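Immunity protein (Neisseria meningitidis, PDB 4Q7O) is an immunity protein of contact-dependent growth inhibition (CDI) that probably protects the cell carrying it by binding and neutralising its cognate toxin. Local coordinates at residues 12-15 and 16-20; 116-119 and 120-124; 27-30 and 31-35; 40-43 and 44-48. All coordinates share one frame; numbering follows the deposited sequence.

Contact 1. Residues 12-15 and 16-20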
# COMPACT_ATOMS: atom_id res chain seq x y z
N LEU B 12 10.21 1.49 5.07
CA LEU B 12 9.19 0.45 5.05
C LEU B 12 8.52 0.37 3.69
O LEU B 12 8.37 -0.71 3.14
CB LEU B 12 8.15 0.70 6.15
CG LEU B 12 6.99 -0.28 6.40
CD1 LEU B 12 5.82 -0.06 5.44
CD2 LEU B 12 7.46 -1.74 6.36
N ASN B 13 8.11 1.52 3.16
CA ASN B 13 7.44 1.54 1.88
C ASN B 13 8.32 1.03 0.76
O ASN B 13 7.88 0.29 -0.10
CB ASN B 13 6.93 2.95 1.54
CG ASN B 13 5.55 3.22 2.09
OD1 ASN B 13 4.55 2.69 1.59
ND2 ASN B 13 5.48 4.08 3.10
N LYS B 14 9.58 1.46 0.76
CA LYS B 14 10.50 1.00 -0.29
C LYS B 14 10.58 -0.52 -0.31
O LYS B 14 10.40 -1.16 -1.36
CB LYS B 14 11.88 1.62 -0.08
CG LYS B 14 12.94 1.12 -1.03
CD LYS B 14 14.23 1.94 -0.87
CE LYS B 14 15.33 1.42 -1.77
NZ LYS B 14 16.57 2.24 -1.64
N LYS B 15 10.81 -1.12 0.85
CA LYS B 15 10.99 -2.56 0.91
C LYS B 15 9.70 -3.30 0.59
O LYS B 15 9.69 -4.21 -0.22
CB LYS B 15 11.54 -3.00 2.26
CG LYS B 15 12.04 -4.44 2.29
CD LYS B 15 13.48 -4.52 1.78
CE LYS B 15 14.47 -4.01 2.82
NZ LYS B 15 15.88 -4.02 2.32
N SER B 16 8.61 -2.88 1.21
CA SER B 16 7.35 -3.58 1.01
C SER B 16 6.83 -3.47 -0.43
O SER B 16 6.38 -4.46 -1.00
CB SER B 16 6.31 -3.14 2.04
OG SER B 16 6.04 -1.75 1.94
N ILE B 17 6.91 -2.27 -1.01
CA ILE B 17 6.50 -2.09 -2.40
C ILE B 17 7.36 -2.92 -3.34
O ILE B 17 6.85 -3.59 -4.24
CB ILE B 17 6.50 -0.59 -2.80
CG1 ILE B 17 5.37 0.13 -2.07
CG2 ILE B 17 6.38 -0.42 -4.31
CD1 ILE B 17 5.48 1.64 -2.15
N ASN B 18 8.67 -2.92 -3.12
CA ASN B 18 9.55 -3.71 -3.98
C ASN B 18 9.32 -5.21 -3.84
O ASN B 18 9.65 -5.98 -4.75
CB ASN B 18 11.01 -3.33 -3.76
CG ASN B 18 11.38 -2.03 -4.44
OD1 ASN B 18 10.78 -1.66 -5.45
ND2 ASN B 18 12.37 -1.33 -3.89
N ASN B 19 8.76 -5.63 -2.71
CA ASN B 19 8.41 -7.04 -2.49
C ASN B 19 6.97 -7.39 -2.88
O ASN B 19 6.52 -8.52 -2.65
CB ASN B 19 8.63 -7.43 -1.02
CG ASN B 19 10.10 -7.50 -0.63
OD1 ASN B 19 10.99 -7.60 -1.49
ND2 ASN B 19 10.37 -7.49 0.67
N ASN B 20 6.24 -6.42 -3.44
CA ASN B 20 4.84 -6.61 -3.82
C ASN B 20 3.96 -6.87 -2.59
O ASN B 20 2.90 -7.49 -2.68
CB ASN B 20 4.70 -7.74 -4.86
CG ASN B 20 3.48 -7.59 -5.75
OD1 ASN B 20 2.89 -6.51 -5.86
ND2 ASN B 20 3.11 -8.68 -6.42
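The amides of N18 and N19 lie against the lysine stems one turn back: ND2 of N18 sits 3.8 Å from CG of K14, and ND2 of N19 is equally far from CG of K15. K15 and N19 run side by side in the same direction, and Y110 OH holds the N19 ND2 by a hydrogen bond. The amide of N13 lies on another flank, its OD1 4.0 Å from CD1 of I17, while its ND2 is bonded to F9 O.

L12 O accepts twice. S16 N reaches it at 2.9 Å, and S16 OG donates to it at 2.8 Å from 36° above the carbonyl plane. A chi1 of 60° sets OG between the backbone N and the carbonyl carbon, which brings it over that oxygen; OG also has S25 OG of helix 22-34 as a partner. At the end of helix 10-18, N20 has positive phi (65°) and closes a Schellman motif, with N20 N to I17 O at 3.0 Å.

Chemically, the buried S16 hydroxyl is satisfied by its own helix at L12 O and by S25 OG of the following one, so it joins the two helices while its polarity is met.

Contact 2. Residues 116-119 and 120-124; sequences SDFL and IAHPE
This is a contact of the last turn of helix 104-121, where F118 meets H122 as the chain leaves the helix for helix 126-139. H122 N closes the turn on F118 O at 2.8 Å, and H122 is the first residue to depart from helical backbone angles. The two rings are oblique, with centroids 5.1 Å apart and planes at 40°. H122 CD2 approaches F118 CE1 to 3.5 Å, while H122 CB lies over one face of the F118 ring, toward its rim. F118 swings CG away from its backbone N (chi1 177°), which carries the ring forward along the helix to H122.

L119 O meets P123, whose nitrogen has no hydrogen to give; it has instead a CA-H...O contact from P123 CA, at 3.5 Å and 130° at the hydrogen. On the outer flank, I120 CD1 touches S116 OG at 3.5 Å. D117 turns the other way, its carboxylate accepting from N11 N and L12 N at the start of helix 10-18.

Both imidazole nitrogens of H122 have partners: NE2 pairs with Y32 OH, and ND1 donates weakly to E124 OE1 at 3.4 Å. Together they would limit rotation of the ring, and the E124 carboxylate would be expected to favour a proton on ND1.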
# COMPACT_ATOMS: atom_id res chain seq x y z
N SER B 116 11.69 1.67 13.07
CA SER B 116 12.82 2.54 12.78
C SER B 116 12.34 3.83 12.11
O SER B 116 12.73 4.93 12.52
CB SER B 116 13.82 1.82 11.87
OG SER B 116 14.81 2.73 11.43
N ASP B 117 11.53 3.70 11.05
CA ASP B 117 10.95 4.87 10.40
C ASP B 117 10.24 5.75 11.43
O ASP B 117 10.40 6.97 11.43
CB ASP B 117 9.93 4.47 9.32
CG ASP B 117 10.57 3.91 8.05
OD1 ASP B 117 11.75 4.20 7.77
OD2 ASP B 117 9.86 3.19 7.31
N PHE B 118 9.47 5.11 12.30
CA PHE B 118 8.70 5.84 13.30
C PHE B 118 9.59 6.60 14.29
O PHE B 118 9.38 7.79 14.54
CB PHE B 118 7.75 4.90 14.04
CG PHE B 118 6.98 5.59 15.14
CD1 PHE B 118 5.94 6.46 14.83
CD2 PHE B 118 7.30 5.38 16.47
CE1 PHE B 118 5.23 7.10 15.84
CE2 PHE B 118 6.60 6.02 17.48
CZ PHE B 118 5.57 6.88 17.17
N LEU B 119 10.57 5.92 14.87
CA LEU B 119 11.41 6.58 15.87
C LEU B 119 12.29 7.67 15.24
O LEU B 119 12.62 8.67 15.88
CB LEU B 119 12.24 5.56 16.66
CG LEU B 119 13.37 4.81 15.94
CD1 LEU B 119 14.69 5.58 15.98
CD2 LEU B 119 13.54 3.41 16.53
N ILE B 120 12.66 7.47 13.97
CA ILE B 120 13.45 8.47 13.26
C ILE B 120 12.63 9.74 13.10
O ILE B 120 13.12 10.85 13.32
CB ILE B 120 13.96 7.95 11.90
CG1 ILE B 120 15.09 6.95 12.12
CG2 ILE B 120 14.45 9.10 11.01
CD1 ILE B 120 15.49 6.14 10.90
N ALA B 121 11.35 9.57 12.77
CA ALA B 121 10.44 10.70 12.56
C ALA B 121 9.96 11.33 13.87
O ALA B 121 9.64 12.51 13.90
CB ALA B 121 9.25 10.27 11.71
N HIS B 122 9.90 10.52 14.93
CA HIS B 122 9.38 10.95 16.22
C HIS B 122 10.36 10.63 17.34
O HIS B 122 10.15 9.69 18.12
CB HIS B 122 8.03 10.29 16.48
CG HIS B 122 6.97 10.73 15.51
ND1 HIS B 122 6.39 11.98 15.57
CD2 HIS B 122 6.42 10.10 14.45
CE1 HIS B 122 5.51 12.09 14.59
NE2 HIS B 122 5.51 10.97 13.89
N PRO B 123 11.46 11.40 17.42
CA PRO B 123 12.55 11.11 18.36
C PRO B 123 12.13 11.09 19.82
O PRO B 123 12.83 10.50 20.64
CB PRO B 123 13.57 12.23 18.10
CG PRO B 123 12.87 13.24 17.26
CD PRO B 123 11.77 12.54 16.54
N GLU B 124 11.01 11.73 20.14
CA GLU B 124 10.47 11.68 21.49
C GLU B 124 10.16 10.23 21.94
O GLU B 124 10.09 9.94 23.13
CB GLU B 124 9.23 12.60 21.61
CG GLU B 124 8.02 12.20 20.75
CD GLU B 124 7.93 12.85 19.35
OE1 GLU B 124 6.79 12.93 18.82
OE2 GLU B 124 8.95 13.26 18.77

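Contact 3. Residues 27-30 and 31-35; sequences FFET and IYQFE
I31 N bonds to F27 O at 3.2 Å with an N-H...O angle of 164°, and Y32 N to F28 O and Q33 N to E29 O carry the regular helical pattern onward. F34 N reaches T30 O only weakly, at 131°, but E35 N still closes on I31 O at 2.9 Å as E35 leaves helical angles.

On the inner flank, CD1 of I31 stands over a face of the F27 ring, 3.5 Å from its centroid and 18° off the normal, a CH-pi contact. The F27 ring also meets F89 edge-to-face, so an aliphatic and an aromatic neighbour both confine it.

The outer flank is largely polar. The carboxylate of E29 and the amide of Q33 stand almost perpendicular, and E29 OE2 comes within 3.3 Å of Q33 OE1, a meeting of two acceptors. That orientation is consistent with the other end of the amide, where Q33 NE2 donates to N96 OD1 and P97 O of the second subunit. T30 OG1 bonds back to I26 O, and CG2 of T30 lies 4.1 Å from Q33 NE2.

Helix 22-34 is thus amphipathic: F27, F28 and I31 face the hydrophobic core, and a mixed outer side, polar T30 and Q33 plus the F34 ring, faces the second subunit.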
# COMPACT_ATOMS: atom_id res chain seq x y z
N PHE B 27 -1.07 -1.06 5.87
CA PHE B 27 -1.26 -1.38 7.28
C PHE B 27 -0.62 -0.33 8.18
O PHE B 27 -1.28 0.26 9.05
CB PHE B 27 -0.68 -2.77 7.57
CG PHE B 27 -0.76 -3.18 9.01
CD1 PHE B 27 -1.88 -3.84 9.50
CD2 PHE B 27 0.29 -2.94 9.88
CE1 PHE B 27 -1.96 -4.22 10.82
CE2 PHE B 27 0.21 -3.31 11.21
CZ PHE B 27 -0.91 -3.95 11.68
N PHE B 28 0.67 -0.07 7.98
CA PHE B 28 1.35 0.88 8.84
C PHE B 28 0.91 2.32 8.65
O PHE B 28 0.71 3.04 9.63
CB PHE B 28 2.87 0.73 8.74
CG PHE B 28 3.39 -0.43 9.51
CD1 PHE B 28 3.37 -0.40 10.90
CD2 PHE B 28 3.88 -1.56 8.88
CE1 PHE B 28 3.83 -1.47 11.64
CE2 PHE B 28 4.34 -2.63 9.61
CZ PHE B 28 4.32 -2.59 11.00
N GLU B 29 0.71 2.75 7.40
CA GLU B 29 0.33 4.14 7.18
C GLU B 29 -1.04 4.45 7.74
O GLU B 29 -1.26 5.52 8.32
CB GLU B 29 0.38 4.50 5.69
CG GLU B 29 -0.06 5.94 5.39
CD GLU B 29 0.74 7.01 6.12
OE1 GLU B 29 1.89 6.75 6.53
OE2 GLU B 29 0.22 8.14 6.27
N THR B 30 -1.98 3.53 7.58
CA THR B 30 -3.34 3.82 8.02
C THR B 30 -3.45 3.81 9.55
O THR B 30 -4.17 4.62 10.12
CB THR B 30 -4.39 2.93 7.33
OG1 THR B 30 -4.10 1.56 7.60
CG2 THR B 30 -4.38 3.16 5.82
N ILE B 31 -2.74 2.90 10.22
CA ILE B 31 -2.72 2.92 11.68
C ILE B 31 -2.05 4.19 12.21
O ILE B 31 -2.56 4.85 13.12
CB ILE B 31 -2.03 1.68 12.24
CG1 ILE B 31 -2.86 0.44 11.90
CG2 ILE B 31 -1.81 1.80 13.74
CD1 ILE B 31 -2.15 -0.85 12.16
N TYR B 32 -0.90 4.53 11.64
CA TYR B 32 -0.19 5.73 12.06
C TYR B 32 -1.03 7.00 11.92
O TYR B 32 -1.05 7.85 12.82
CB TYR B 32 1.10 5.87 11.25
CG TYR B 32 1.80 7.20 11.42
CD1 TYR B 32 2.53 7.47 12.57
CD2 TYR B 32 1.74 8.17 10.44
CE1 TYR B 32 3.19 8.68 12.74
CE2 TYR B 32 2.39 9.38 10.59
CZ TYR B 32 3.11 9.63 11.74
OH TYR B 32 3.76 10.84 11.88
N GLN B 33 -1.72 7.15 10.81
CA GLN B 33 -2.42 8.40 10.57
C GLN B 33 -3.72 8.53 11.38
O GLN B 33 -4.18 9.64 11.64
CB GLN B 33 -2.71 8.57 9.08
CG GLN B 33 -3.76 7.62 8.57
CD GLN B 33 -3.94 7.71 7.08
OE1 GLN B 33 -3.11 8.29 6.37
NE2 GLN B 33 -5.03 7.12 6.58
N PHE B 34 -4.30 7.41 11.77
CA PHE B 34 -5.65 7.42 12.34
C PHE B 34 -5.66 7.12 13.84
O PHE B 34 -6.44 7.72 14.59
CB PHE B 34 -6.52 6.43 11.58
CG PHE B 34 -7.95 6.42 12.00
CD1 PHE B 34 -8.82 7.41 11.56
CD2 PHE B 34 -8.43 5.42 12.82
CE1 PHE B 34 -10.14 7.40 11.95
CE2 PHE B 34 -9.76 5.40 13.21
CZ PHE B 34 -10.61 6.39 12.78
N GLU B 35 -4.81 6.21 14.28
CA GLU B 35 -4.76 5.84 15.68
C GLU B 35 -3.75 6.70 16.43
O GLU B 35 -2.94 7.40 15.81
CB GLU B 35 -4.38 4.36 15.82
CG GLU B 35 -5.27 3.41 15.02
CD GLU B 35 -6.67 3.24 15.60
OE1 GLU B 35 -6.87 3.50 16.81
OE2 GLU B 35 -7.57 2.81 14.85

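Contact 4. Residues 40-43 and 44-48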
# COMPACT_ATOMS: atom_id res chain seq x y z
N LEU B 40 -0.20 2.75 18.14
CA LEU B 40 0.83 2.25 17.23
C LEU B 40 1.93 1.48 17.97
O LEU B 40 2.37 0.44 17.51
CB LEU B 40 1.43 3.39 16.42
CG LEU B 40 2.49 3.02 15.38
CD1 LEU B 40 1.93 2.06 14.32
CD2 LEU B 40 3.04 4.27 14.73
N LEU B 41 2.35 2.00 19.12
CA LEU B 41 3.33 1.29 19.94
C LEU B 41 2.83 -0.10 20.34
O LEU B 41 3.59 -1.07 20.31
CB LEU B 41 3.74 2.11 21.17
CG LEU B 41 4.67 3.28 20.87
CD1 LEU B 41 4.93 4.06 22.14
CD2 LEU B 41 5.97 2.78 20.30
N GLU B 42 1.54 -0.21 20.69
CA GLU B 42 0.97 -1.51 21.04
C GLU B 42 0.94 -2.44 19.83
O GLU B 42 1.21 -3.64 19.95
CB GLU B 42 -0.43 -1.36 21.65
CG GLU B 42 -0.43 -0.61 22.98
CD GLU B 42 0.48 -1.23 24.02
OE1 GLU B 42 0.38 -2.45 24.26
OE2 GLU B 42 1.31 -0.49 24.59
N CYS B 43 0.63 -1.88 18.66
CA CYS B 43 0.70 -2.61 17.40
C CYS B 43 2.11 -3.18 17.17
O CYS B 43 2.26 -4.34 16.80
CB CYS B 43 0.30 -1.69 16.23
SG CYS B 43 0.55 -2.40 14.61
N PHE B 44 3.14 -2.38 17.43
CA PHE B 44 4.52 -2.85 17.31
C PHE B 44 4.84 -3.96 18.31
O PHE B 44 5.59 -4.89 18.00
CB PHE B 44 5.53 -1.71 17.49
CG PHE B 44 5.66 -0.80 16.30
CD1 PHE B 44 6.02 -1.30 15.06
CD2 PHE B 44 5.51 0.58 16.44
CE1 PHE B 44 6.17 -0.46 13.97
CE2 PHE B 44 5.66 1.43 15.36
CZ PHE B 44 5.98 0.91 14.12
N LYS B 45 4.27 -3.87 19.51
CA LYS B 45 4.58 -4.81 20.59
C LYS B 45 3.91 -6.16 20.46
O LYS B 45 4.50 -7.19 20.80
CB LYS B 45 4.18 -4.22 21.94
CG LYS B 45 5.10 -3.14 22.44
CD LYS B 45 4.75 -2.79 23.86
CE LYS B 45 4.21 -1.39 23.96
NZ LYS B 45 3.83 -1.06 25.36
N ASN B 46 2.66 -6.16 20.00
CA ASN B 46 1.82 -7.35 20.09
C ASN B 46 2.34 -8.52 19.28
O ASN B 46 2.05 -9.67 19.60
CB ASN B 46 0.37 -7.04 19.68
CG ASN B 46 -0.45 -6.45 20.81
OD1 ASN B 46 0.08 -5.99 21.82
ND2 ASN B 46 -1.76 -6.46 20.63
N ILE B 47 3.11 -8.24 18.24
CA ILE B 47 3.66 -9.31 17.42
C ILE B 47 4.55 -10.25 18.25
O ILE B 47 4.61 -11.45 17.99
CB ILE B 47 4.40 -8.77 16.17
CG1 ILE B 47 4.58 -9.87 15.12
CG2 ILE B 47 5.73 -8.09 16.56
CD1 ILE B 47 4.96 -9.35 13.75
N THR B 48 5.19 -9.71 19.29
CA THR B 48 6.08 -10.50 20.15
C THR B 48 5.35 -11.19 21.29
O THR B 48 5.87 -12.14 21.89
CB THR B 48 7.18 -9.62 20.79
OG1 THR B 48 6.60 -8.80 21.81
CG2 THR B 48 7.85 -8.75 19.75
O HOH W 1 1.52 -3.39 26.41
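L40 puts CG against the F44 ring at CE2, 3.5 Å away, and both of its methyls come near the same ring atom. The L41 CA lies at the ring's edge, near its plane. F44 turns CG anti to its carbonyl carbon (chi1 -76°), which lays the ring back along the preceding turn, where A114 and I115 of helix 104-121 pack on it.

On another flank, K45 NZ bonds E42 OE2 at 2.7 Å, meeting the carboxylate on its syn side and 27° out of its plane. The lysine chain bends at chi3 to bring NZ there. A water donates to E42 OE1 at 2.6 Å and accepts weakly from K45 NZ, so both carboxylate oxygens are engaged. This is an i to i+3 salt bridge on the more exposed flank of helix 37-46, away from L40 and F44.

One residue on, E42 O accepts from N46 N at 2.9 Å. The side-chain oxygen of N46 also lies near that carbonyl, but both are acceptors and no bond forms between them; the amide is placed instead by N46 ND2 bonding to H52 O. K45 O takes two donors from T48: its N at 3.0 Å and OG1 at 2.8 Å, the latter in the carbonyl plane.

Farther out, the carbonyls of C43, F44 and I47 are bound by Y60 OH, Y136 OH and K62 NZ.

Overall arrangement
From the N terminus the contacts run in the order 1, 3, 4, 2, strictly in series. Each lies along, or at the end of, a single helix, so none closes a long loop and none nests in or crosses another. Helices 10-18, 22-34 and 37-46 follow one another; contact 1 meets contact 3 where L12 packs on F28, and contact 3 meets contact 4 through F28 on F44 and F27 on C43. Contact 2, near the end of helix 104-121 beyond the four-stranded sheet, returns to all three: D117 bonds L12 N, H122 bonds Y32 OH, and F118 packs on L40. Contacts 1 and 4 do not touch, their nearest atoms being about 8 Å apart. Contacts 1 and 3 also reach the second subunit.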